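Long-range contacts in pantothenate synthetase (Francisella tularensis subsp. tularensis, PDB 3QTT), which probably catalyses the ATP-dependent condensation of pantoate with beta-alanine to pantothenate, by way of a pantoyl-adenylate intermediate: residues K22-G27 against E49-I54; M32-N37 against P74-Q79; N146-E151 against I174-Q179. One frame throughout, in Å; residues are numbered along the deposited sequence.

Overall arrangement
Contacts 1 and 3 each join neighbouring parallel strands of the same six-stranded sheet, in which strands 26-31 and 146-150 lie side by side. Both rely mainly on backbone hydrogen bonds, but contact 1 sits at the starting ends of its strands, partly exposed, its centre about 21 Å from the centre of the chain. Contact 3, its centre about 9 Å from the centre of the chain, runs to the far strand ends and reaches the nucleotide. Contact 2, buried and smaller, has no direct hydrogen bond across it; loop 32-37 meets residues 74-79 through a methyl and a water. Contacts 2 and 3 grip the same ATP analogue, one at its phosphates, the other at ribose and adenine.

Contact 1: K22-G27 against E49-I54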
loop_
_atom_site.group_PDB
_atom_site.type_symbol
_atom_site.label_atom_id
_atom_site.label_comp_id
_atom_site.label_asym_id
_atom_site.label_seq_id
_atom_site.Cartn_x
_atom_site.Cartn_y
_atom_site.Cartn_z
ATOM N N LYS A 22 -7.201 16.934 -17.615
ATOM C CA LYS A 22 -6.911 15.523 -17.773
ATOM C C LYS A 22 -6.584 15.302 -19.217
ATOM O O LYS A 22 -6.033 14.271 -19.612
ATOM C CB LYS A 22 -8.103 14.679 -17.343
ATOM C CG LYS A 22 -8.324 14.674 -15.835
ATOM C CD LYS A 22 -9.469 13.753 -15.457
ATOM C CE LYS A 22 -9.763 13.816 -13.975
ATOM N NZ LYS A 22 -10.942 12.969 -13.662
ATOM N N GLN A 23 -6.888 16.323 -20.003
ATOM C CA GLN A 23 -6.679 16.264 -21.427
ATOM C C GLN A 23 -5.183 16.335 -21.700
ATOM O O GLN A 23 -4.751 16.198 -22.844
ATOM C CB GLN A 23 -7.447 17.381 -22.119
ATOM C CG GLN A 23 -8.945 17.159 -22.092
ATOM C CD GLN A 23 -9.751 18.377 -22.530
ATOM O OE1 GLN A 23 -9.383 19.518 -22.240
ATOM N NE2 GLN A 23 -10.864 18.136 -23.227
ATOM N N GLN A 24 -4.392 16.529 -20.645
ATOM C CA GLN A 24 -2.954 16.745 -20.821
ATOM C C GLN A 24 -1.942 15.968 -19.930
ATOM O O GLN A 24 -2.239 15.545 -18.803
ATOM C CB GLN A 24 -2.676 18.227 -20.752
ATOM C CG GLN A 24 -3.187 18.850 -19.500
ATOM C CD GLN A 24 -2.139 19.723 -18.896
ATOM O OE1 GLN A 24 -2.431 20.770 -18.310
ATOM N NE2 GLN A 24 -0.886 19.304 -19.048
ATOM N N LYS A 25 -0.729 15.819 -20.461
ATOM C CA LYS A 25 0.211 14.808 -19.994
ATOM C C LYS A 25 1.179 15.272 -18.927
ATOM O O LYS A 25 1.933 16.221 -19.127
ATOM C CB LYS A 25 0.957 14.164 -21.166
ATOM C CG LYS A 25 0.111 13.118 -21.899
ATOM C CD LYS A 25 0.933 11.945 -22.471
ATOM C CE LYS A 25 1.691 12.338 -23.743
ATOM N NZ LYS A 25 0.817 13.025 -24.752
ATOM N N ILE A 26 1.153 14.576 -17.795
ATOM C CA ILE A 26 1.998 14.905 -16.677
ATOM C C ILE A 26 3.055 13.823 -16.458
ATOM O O ILE A 26 2.753 12.634 -16.249
ATOM C CB ILE A 26 1.178 15.093 -15.419
ATOM C CG1 ILE A 26 0.032 16.056 -15.682
ATOM C CG2 ILE A 26 2.043 15.607 -14.284
ATOM C CD1 ILE A 26 -0.920 16.186 -14.497
ATOM N N GLY A 27 4.309 14.225 -16.606
ATOM C CA GLY A 27 5.396 13.331 -16.295
ATOM C C GLY A 27 5.899 13.583 -14.902
ATOM O O GLY A 27 5.887 14.719 -14.433
ATOM N N GLU A 49 8.467 13.910 -23.732
ATOM C CA GLU A 49 7.221 13.172 -23.844
ATOM C C GLU A 49 5.974 13.789 -23.193
ATOM O O GLU A 49 4.899 13.202 -23.347
ATOM C CB GLU A 49 7.405 11.741 -23.337
ATOM C CG GLU A 49 8.141 10.837 -24.300
ATOM C CD GLU A 49 8.445 9.458 -23.726
ATOM O OE1 GLU A 49 8.146 9.217 -22.525
ATOM O OE2 GLU A 49 8.983 8.618 -24.497
ATOM N N ASN A 50 6.095 14.934 -22.499
ATOM C CA ASN A 50 4.991 15.449 -21.668
ATOM C C ASN A 50 4.792 16.941 -21.702
ATOM O O ASN A 50 5.697 17.701 -22.025
ATOM C CB ASN A 50 5.112 15.060 -20.180
ATOM C CG ASN A 50 5.226 13.588 -19.971
ATOM O OD1 ASN A 50 4.227 12.883 -19.842
ATOM N ND2 ASN A 50 6.453 13.103 -19.934
ATOM N N ASP A 51 3.580 17.344 -21.340
ATOM C CA ASP A 51 3.213 18.752 -21.261
ATOM C C ASP A 51 3.633 19.395 -19.965
ATOM O O ASP A 51 4.013 20.547 -19.947
ATOM C CB ASP A 51 1.715 18.918 -21.514
ATOM C CG ASP A 51 1.273 18.248 -22.814
ATOM O OD1 ASP A 51 2.020 18.321 -23.819
ATOM O OD2 ASP A 51 0.180 17.641 -22.836
ATOM N N VAL A 52 3.533 18.653 -18.870
ATOM C CA VAL A 52 3.973 19.153 -17.568
ATOM C C VAL A 52 4.942 18.179 -16.921
ATOM O O VAL A 52 4.675 16.980 -16.874
ATOM C CB VAL A 52 2.810 19.304 -16.622
ATOM C CG1 VAL A 52 3.254 20.014 -15.365
ATOM C CG2 VAL A 52 1.732 20.065 -17.271
ATOM N N VAL A 53 6.071 18.682 -16.445
ATOM C CA VAL A 53 7.024 17.828 -15.750
ATOM C C VAL A 53 7.150 18.187 -14.267
ATOM O O VAL A 53 7.462 19.339 -13.893
ATOM C CB VAL A 53 8.424 17.794 -16.433
ATOM C CG1 VAL A 53 9.422 17.115 -15.530
ATOM C CG2 VAL A 53 8.364 17.045 -17.720
ATOM N N ILE A 54 6.861 17.195 -13.428
ATOM C CA ILE A 54 7.033 17.364 -12.000
ATOM C C ILE A 54 8.262 16.588 -11.532
ATOM O O ILE A 54 8.422 15.402 -11.822
ATOM C CB ILE A 54 5.802 16.921 -11.184
ATOM C CG1 ILE A 54 4.586 17.799 -11.515
ATOM C CG2 ILE A 54 6.138 16.990 -9.692
ATOM C CD1 ILE A 54 3.220 17.125 -11.263
#
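Glu49 ends helix 37-49, and its backbone O lies beside CE of Lys25, whose long flexible chain suits this exposed edge. The helix is the crossover of a right-handed beta-alpha-beta unit in the Rossmann-like sheet, and the contact is where its two parallel strands, 26-31 and 52-57, begin side by side. Glu49 itself pairs with Lys45, one turn back in the helix. Asn50 leaves the helical path and packs its CB and amide against Lys25 O and Gly27, which has no side chain to keep the amide off the strand. The Asn50 amide is held from both ends, OD1 by Asn146 and ND2 by Tyr148 and Ala46 O, which fixes its rotation. Asp51 follows at the surface, with CG anti to its carbonyl carbon (chi1 -53°). This turns OD2 back to take Lys25 N at 3.1 Å in a straight bond that meets the oxygen on its anti side, 35° out of the carboxylate plane. At Val52 the regular pairing starts: its N gives a bond of 2.9 Å to Lys25 O, which also receives a weak bond from Asp51 N, and its O receives Gly27 N at 2.8 Å. The amide end of Gln24 lies against Val52 CG2, while the branched carbon of Val52 suits an extended strand. Val53 lies on the other face, packed on Ala46 and Lys47. Ile54 closes the register, N to Gly27 O at 2.8 Å, and on the face shared with Ile26 its CD1 rests 3.6 Å from Ile26 CG2.

Contact 2: M32-N37 against P74-Q79; sequences MGALHN and PNQLQQ. With ANP (phosphoaminophosphonic acid-adenylate ester), chain C; BAL (beta-alanine), chain F.
Ala34 CB meets Pro74 CB at 4.2 Å and lies nearer still to Pro74 O, so a small methyl group fills the narrow seam between the loop after strand 26-31 and residues 74-79. No direct hydrogen bond crosses the seam; instead a water donates to Met32 O at 2.8 Å and to Pro74 O at 3.0 Å, satisfying two carbonyls at once. Met32, modelled as selenomethionine, turns the other way. Its CB stands near ANP O1A, to which its backbone N gives a weak bond; CG comes 3.4 Å from ANP O2A, and CE lies 3.5 Å from beta-alanine OXT. Bent at chi2 and chi3, the unbranched chain is long enough to pass from the alpha-phosphate to beta-alanine in van der Waals contact. His36 opens His36-Asn37-Gly38-His39, this protein's version of the HxGH (HIGH-like) signature of the nucleotidyl-transferase superfamily. From the N-cap position, its CG between the backbone N and the carbonyl carbon (chi1 52°), the ring is folded so that ND1 weakly caps Gly38 N and NE2 faces the phosphate, giving ANP O3G an in-plane bond of 2.9 Å. Asp80, in helix 77-86, receives the backbone N-H groups of Ala34 and Leu35. The loop is thus held between the end of strand 26-31, the first turn of helix 37-49 and helix 77-86.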
loop_
_atom_site.group_PDB
_atom_site.type_symbol
_atom_site.label_atom_id
_atom_site.label_comp_id
_atom_site.label_asym_id
_atom_site.label_seq_id
_atom_site.Cartn_x
_atom_site.Cartn_y
_atom_site.Cartn_z
HETATM N N MSE A 32 15.962 11.839 -4.738
HETATM C CA MSE A 32 16.488 12.292 -3.454
HETATM C C MSE A 32 17.407 13.519 -3.597
HETATM O O MSE A 32 18.208 13.815 -2.708
HETATM C CB MSE A 32 17.152 11.146 -2.737
HETATM C CG MSE A 32 16.329 9.870 -2.883
HETATM SE SE MSE A 32 16.424 8.671 -1.345
HETATM C CE MSE A 32 18.361 8.502 -1.241
ATOM N N GLY A 33 17.433 14.117 -4.783
ATOM C CA GLY A 33 18.171 15.356 -4.963
ATOM C C GLY A 33 19.654 15.123 -5.170
ATOM O O GLY A 33 20.048 14.025 -5.522
ATOM N N ALA A 34 20.482 16.141 -4.958
ATOM C CA ALA A 34 21.894 16.021 -5.299
ATOM C C ALA A 34 21.979 15.573 -6.757
ATOM O O ALA A 34 22.503 14.508 -7.064
ATOM C CB ALA A 34 22.575 15.034 -4.392
ATOM N N LEU A 35 21.368 16.349 -7.636
ATOM C CA LEU A 35 21.140 15.934 -9.018
ATOM C C LEU A 35 22.384 15.860 -9.885
ATOM O O LEU A 35 23.240 16.748 -9.859
ATOM C CB LEU A 35 20.131 16.859 -9.681
ATOM C CG LEU A 35 18.858 16.892 -8.873
ATOM C CD1 LEU A 35 17.995 18.010 -9.395
ATOM C CD2 LEU A 35 18.167 15.527 -8.958
ATOM N N HIS A 36 22.453 14.786 -10.663
ATOM C CA HIS A 36 23.543 14.555 -11.596
ATOM C C HIS A 36 23.001 14.240 -12.981
ATOM O O HIS A 36 21.781 14.242 -13.213
ATOM C CB HIS A 36 24.464 13.427 -11.105
ATOM C CG HIS A 36 23.735 12.158 -10.756
ATOM N ND1 HIS A 36 23.238 11.296 -11.713
ATOM C CD2 HIS A 36 23.412 11.616 -9.558
ATOM C CE1 HIS A 36 22.655 10.268 -11.121
ATOM N NE2 HIS A 36 22.746 10.440 -9.813
ATOM N N ASN A 37 23.928 13.972 -13.896
ATOM C CA ASN A 37 23.586 13.710 -15.286
ATOM C C ASN A 37 22.598 12.550 -15.469
ATOM O O ASN A 37 21.763 12.586 -16.355
ATOM C CB ASN A 37 24.849 13.518 -16.134
ATOM C CG ASN A 37 25.401 14.828 -16.677
ATOM O OD1 ASN A 37 24.648 15.742 -16.997
ATOM N ND2 ASN A 37 26.728 14.918 -16.781
ATOM N N PRO A 74 24.220 13.181 0.480
ATOM C CA PRO A 74 24.430 14.546 0.018
ATOM C C PRO A 74 23.136 15.259 -0.270
ATOM O O PRO A 74 22.214 14.674 -0.875
ATOM C CB PRO A 74 25.308 14.392 -1.266
ATOM C CG PRO A 74 25.187 12.985 -1.683
ATOM C CD PRO A 74 24.692 12.164 -0.487
ATOM N N ASN A 75 23.092 16.518 0.171
ATOM C CA ASN A 75 22.066 17.476 -0.230
ATOM C C ASN A 75 22.666 18.817 -0.662
ATOM O O ASN A 75 23.458 19.400 0.060
ATOM C CB ASN A 75 21.093 17.713 0.921
ATOM C CG ASN A 75 21.759 18.333 2.121
ATOM O OD1 ASN A 75 22.959 18.151 2.335
ATOM N ND2 ASN A 75 20.986 19.073 2.921
ATOM N N GLN A 76 22.366 19.270 -1.870
ATOM C CA GLN A 76 22.504 20.679 -2.147
ATOM C C GLN A 76 21.241 21.171 -2.815
ATOM O O GLN A 76 21.168 21.206 -4.028
ATOM C CB GLN A 76 23.603 20.738 -3.193
ATOM C CG GLN A 76 24.094 19.309 -3.575
ATOM C CD GLN A 76 24.241 19.065 -5.080
ATOM O OE1 GLN A 76 23.294 19.237 -5.852
ATOM N NE2 GLN A 76 25.438 18.647 -5.495
ATOM N N LEU A 77 20.364 21.817 -2.088
ATOM C CA LEU A 77 19.072 22.070 -2.690
ATOM C C LEU A 77 19.161 23.291 -3.594
ATOM O O LEU A 77 18.564 23.336 -4.666
ATOM C CB LEU A 77 17.999 22.222 -1.608
ATOM C CG LEU A 77 16.659 22.830 -2.037
ATOM C CD1 LEU A 77 15.863 21.853 -2.860
ATOM C CD2 LEU A 77 15.854 23.292 -0.836
ATOM N N GLN A 78 19.923 24.289 -3.176
ATOM C CA GLN A 78 19.928 25.534 -3.921
ATOM C C GLN A 78 20.507 25.294 -5.304
ATOM O O GLN A 78 20.024 25.852 -6.286
ATOM C CB GLN A 78 20.655 26.634 -3.153
ATOM C CG GLN A 78 20.118 26.792 -1.725
ATOM C CD GLN A 78 18.595 26.788 -1.659
ATOM O OE1 GLN A 78 17.931 27.319 -2.543
ATOM N NE2 GLN A 78 18.042 26.181 -0.613
ATOM N N GLN A 79 21.511 24.426 -5.382
ATOM C CA GLN A 79 22.043 23.994 -6.673
ATOM C C GLN A 79 21.031 23.147 -7.496
ATOM O O GLN A 79 20.841 23.390 -8.692
ATOM C CB GLN A 79 23.356 23.243 -6.445
ATOM C CG GLN A 79 24.127 23.770 -5.222
ATOM C CD GLN A 79 25.522 23.166 -5.091
ATOM O OE1 GLN A 79 26.199 22.928 -6.088
ATOM N NE2 GLN A 79 25.953 22.909 -3.855
HETATM P PG ANP C . 21.624 7.808 -6.988
HETATM O O1G ANP C . 22.630 6.922 -7.591
HETATM O O2G ANP C . 20.180 7.513 -7.547
HETATM O O3G ANP C . 21.927 9.319 -7.252
HETATM P PB ANP C . 19.965 6.650 -5.406
HETATM O O1B ANP C . 19.708 5.586 -6.546
HETATM O O2B ANP C . 19.884 5.870 -4.097
HETATM N N3B ANP C . 21.452 7.483 -5.435
HETATM P PA ANP C . 18.000 8.564 -6.501
HETATM O O1A ANP C . 18.210 9.996 -6.504
HETATM O O2A ANP C . 16.630 8.385 -5.875
HETATM O O3A ANP C . 18.855 7.735 -5.385
HETATM O "O5'" ANP C . 17.757 8.109 -7.979
HETATM C "C5'" ANP C . 16.607 8.675 -8.560
HETATM C "C4'" ANP C . 16.097 8.253 -9.867
HETATM O "O4'" ANP C . 17.095 8.531 -10.772
HETATM C "C3'" ANP C . 15.903 6.769 -9.901
HETATM O "O3'" ANP C . 14.871 6.381 -10.771
HETATM C "C2'" ANP C . 17.190 6.304 -10.281
HETATM O "O2'" ANP C . 17.153 5.049 -10.868
HETATM C "C1'" ANP C . 17.586 7.291 -11.298
HETATM N N9 ANP C . 19.031 7.278 -11.565
HETATM C C8 ANP C . 20.008 7.359 -10.672
HETATM N N7 ANP C . 21.192 7.249 -11.278
HETATM C C5 ANP C . 20.951 7.089 -12.585
HETATM C C6 ANP C . 21.798 6.952 -13.685
HETATM N N6 ANP C . 23.192 6.955 -13.527
HETATM N N1 ANP C . 21.233 6.814 -14.888
HETATM C C2 ANP C . 19.901 6.810 -15.038
HETATM N N3 ANP C . 19.057 6.951 -14.000
HETATM C C4 ANP C . 19.568 7.095 -12.775
HETATM N N BAL F . 17.567 2.960 -4.898
HETATM C CB BAL F . 17.652 4.380 -4.681
HETATM C CA BAL F . 17.292 4.908 -3.323
HETATM C C BAL F . 18.232 4.750 -2.149
HETATM O O BAL F . 19.414 4.341 -2.309
HETATM O OXT BAL F . 17.853 5.023 -0.972
HETATM O O HOH W 1 19.683 16.011 -1.660
#

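Contact 3: N146-E151 against I174-Q179; sequences NLYLGE and IVCPTQ. With ANP (phosphoaminophosphonic acid-adenylate ester), chain C.
Tyr148 and Ile174 lie side by side and point the same way from their strands. Tyr148 CG is anti to its carbonyl carbon (chi1 -57°), Ile174 CG1 takes the same rotation, and the match sends the two chains out alongside each other. The delta methyl of Ile174 sits over one ring face, offset toward the rim, in a CH-pi contact 4.0 Å from the centroid and 26° off the ring normal. Ile174 CB packs on Tyr148 CD1 at 3.6 Å. The delta methyl also touches Asn146 OD1, by van der Waals contact only; the Asn146 amide is held through ND2 by Asn50. Cys176, a small residue, brings SG to the edge of the Tyr148 ring, near its plane. On the opposite face Leu149 and Val175 rest on helix 154-166, which links the strands in a beta-alpha-beta crossover of the Rossmann-like domain. The axes of the segments 146-150 and 174-176 are crossed by -31°. Backbone bonds alternate from Leu147 O to Glu151 N, which reaches Cys176 O at 2.8 Å. The side chains of Glu151 and Thr178 cross at about a right angle, with Glu151 CB 3.7 Å from Thr178 OG1. Gly150 gives its N to ANP O3' at 3.1 Å and lies against the nucleoside, where a CB would run into ANP N3. Gln179 N donates to ANP N1 at 3.0 Å, and ANP N6 to Gln179 O at 3.1 Å.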
loop_
_atom_site.group_PDB
_atom_site.type_symbol
_atom_site.label_atom_id
_atom_site.label_comp_id
_atom_site.label_asym_id
_atom_site.label_seq_id
_atom_site.Cartn_x
_atom_site.Cartn_y
_atom_site.Cartn_z
ATOM N N ASN A 146 2.805 9.751 -16.721
ATOM C CA ASN A 146 4.072 9.063 -16.992
ATOM C C ASN A 146 5.047 9.225 -15.862
ATOM O O ASN A 146 5.176 10.310 -15.281
ATOM C CB ASN A 146 4.754 9.587 -18.268
ATOM C CG ASN A 146 3.979 9.264 -19.523
ATOM O OD1 ASN A 146 3.828 8.095 -19.892
ATOM N ND2 ASN A 146 3.486 10.302 -20.198
ATOM N N LEU A 147 5.760 8.149 -15.580
ATOM C CA LEU A 147 6.760 8.151 -14.523
ATOM C C LEU A 147 8.085 7.613 -15.058
ATOM O O LEU A 147 8.083 6.623 -15.793
ATOM C CB LEU A 147 6.271 7.318 -13.352
ATOM C CG LEU A 147 7.309 6.918 -12.323
ATOM C CD1 LEU A 147 7.442 8.051 -11.345
ATOM C CD2 LEU A 147 6.833 5.669 -11.623
ATOM N N TYR A 148 9.195 8.262 -14.688
ATOM C CA TYR A 148 10.520 7.928 -15.236
ATOM C C TYR A 148 11.484 7.413 -14.216
ATOM O O TYR A 148 11.703 8.040 -13.191
ATOM C CB TYR A 148 11.116 9.127 -15.982
ATOM C CG TYR A 148 10.182 9.573 -17.072
ATOM C CD1 TYR A 148 10.415 9.208 -18.395
ATOM C CD2 TYR A 148 9.012 10.291 -16.767
ATOM C CE1 TYR A 148 9.538 9.575 -19.407
ATOM C CE2 TYR A 148 8.129 10.655 -17.771
ATOM C CZ TYR A 148 8.399 10.297 -19.097
ATOM O OH TYR A 148 7.531 10.649 -20.107
ATOM N N LEU A 149 12.063 6.263 -14.519
ATOM C CA LEU A 149 12.927 5.544 -13.601
ATOM C C LEU A 149 14.202 5.096 -14.313
ATOM O O LEU A 149 14.167 4.753 -15.504
ATOM C CB LEU A 149 12.192 4.315 -13.076
ATOM C CG LEU A 149 10.875 4.542 -12.344
ATOM C CD1 LEU A 149 10.208 3.221 -12.027
ATOM C CD2 LEU A 149 11.140 5.317 -11.084
ATOM N N GLY A 150 15.319 5.116 -13.584
ATOM C CA GLY A 150 16.581 4.587 -14.060
ATOM C C GLY A 150 16.699 3.077 -13.992
ATOM O O GLY A 150 16.296 2.444 -13.012
ATOM N N GLU A 151 17.300 2.503 -15.026
ATOM C CA GLU A 151 17.580 1.073 -15.079
ATOM C C GLU A 151 18.569 0.716 -13.979
ATOM O O GLU A 151 18.654 -0.410 -13.541
ATOM C CB GLU A 151 18.198 0.764 -16.441
ATOM C CG GLU A 151 18.421 -0.693 -16.795
ATOM C CD GLU A 151 18.881 -0.851 -18.245
ATOM O OE1 GLU A 151 19.977 -0.345 -18.590
ATOM O OE2 GLU A 151 18.138 -1.454 -19.049
ATOM N N ILE A 174 8.258 4.547 -17.728
ATOM C CA ILE A 174 9.361 4.577 -18.671
ATOM C C ILE A 174 10.701 4.368 -17.957
ATOM O O ILE A 174 11.055 5.137 -17.064
ATOM C CB ILE A 174 9.386 5.919 -19.466
ATOM C CG1 ILE A 174 8.056 6.149 -20.176
ATOM C CG2 ILE A 174 10.557 5.981 -20.439
ATOM C CD1 ILE A 174 7.042 6.842 -19.301
ATOM N N VAL A 175 11.430 3.324 -18.368
ATOM C CA VAL A 175 12.737 2.969 -17.804
ATOM C C VAL A 175 13.844 3.532 -18.669
ATOM O O VAL A 175 13.983 3.163 -19.833
ATOM C CB VAL A 175 12.973 1.428 -17.739
ATOM C CG1 VAL A 175 14.314 1.132 -17.104
ATOM C CG2 VAL A 175 11.874 0.737 -16.968
ATOM N N CYS A 176 14.628 4.429 -18.092
ATOM C CA CYS A 176 15.750 5.047 -18.780
ATOM C C CYS A 176 17.061 4.327 -18.548
ATOM O O CYS A 176 17.329 3.850 -17.430
ATOM C CB CYS A 176 15.881 6.481 -18.338
ATOM S SG CYS A 176 14.382 7.342 -18.585
ATOM N N PRO A 177 17.886 4.250 -19.602
ATOM C CA PRO A 177 19.218 3.632 -19.589
ATOM C C PRO A 177 20.156 4.292 -18.581
ATOM O O PRO A 177 20.086 5.496 -18.379
ATOM C CB PRO A 177 19.737 3.857 -21.016
ATOM C CG PRO A 177 18.929 4.964 -21.555
ATOM C CD PRO A 177 17.573 4.867 -20.898
ATOM N N THR A 178 21.034 3.512 -17.964
ATOM C CA THR A 178 21.982 4.067 -17.001
ATOM C C THR A 178 23.084 4.972 -17.636
ATOM O O THR A 178 23.806 4.559 -18.557
ATOM C CB THR A 178 22.646 2.930 -16.255
ATOM O OG1 THR A 178 21.628 2.077 -15.742
ATOM C CG2 THR A 178 23.546 3.448 -15.138
ATOM N N GLN A 179 23.186 6.198 -17.129
ATOM C CA GLN A 179 24.223 7.129 -17.533
ATOM C C GLN A 179 25.520 6.800 -16.804
ATOM O O GLN A 179 25.511 6.589 -15.585
ATOM C CB GLN A 179 23.808 8.568 -17.217
ATOM C CG GLN A 179 22.523 8.988 -17.856
ATOM C CD GLN A 179 22.602 8.909 -19.355
ATOM O OE1 GLN A 179 23.285 9.719 -20.001
ATOM N NE2 GLN A 179 21.922 7.911 -19.932
HETATM P PG ANP C . 21.624 7.808 -6.988
HETATM O O1G ANP C . 22.630 6.922 -7.591
HETATM O O2G ANP C . 20.180 7.513 -7.547
HETATM O O3G ANP C . 21.927 9.319 -7.252
HETATM P PB ANP C . 19.965 6.650 -5.406
HETATM O O1B ANP C . 19.708 5.586 -6.546
HETATM O O2B ANP C . 19.884 5.870 -4.097
HETATM N N3B ANP C . 21.452 7.483 -5.435
HETATM P PA ANP C . 18.000 8.564 -6.501
HETATM O O1A ANP C . 18.210 9.996 -6.504
HETATM O O2A ANP C . 16.630 8.385 -5.875
HETATM O O3A ANP C . 18.855 7.735 -5.385
HETATM O "O5'" ANP C . 17.757 8.109 -7.979
HETATM C "C5'" ANP C . 16.607 8.675 -8.560
HETATM C "C4'" ANP C . 16.097 8.253 -9.867
HETATM O "O4'" ANP C . 17.095 8.531 -10.772
HETATM C "C3'" ANP C . 15.903 6.769 -9.901
HETATM O "O3'" ANP C . 14.871 6.381 -10.771
HETATM C "C2'" ANP C . 17.190 6.304 -10.281
HETATM O "O2'" ANP C . 17.153 5.049 -10.868
HETATM C "C1'" ANP C . 17.586 7.291 -11.298
HETATM N N9 ANP C . 19.031 7.278 -11.565
HETATM C C8 ANP C . 20.008 7.359 -10.672
HETATM N N7 ANP C . 21.192 7.249 -11.278
HETATM C C5 ANP C . 20.951 7.089 -12.585
HETATM C C6 ANP C . 21.798 6.952 -13.685
HETATM N N6 ANP C . 23.192 6.955 -13.527
HETATM N N1 ANP C . 21.233 6.814 -14.888
HETATM C C2 ANP C . 19.901 6.810 -15.038
HETATM N N3 ANP C . 19.057 6.951 -14.000
HETATM C C4 ANP C . 19.568 7.095 -12.775
#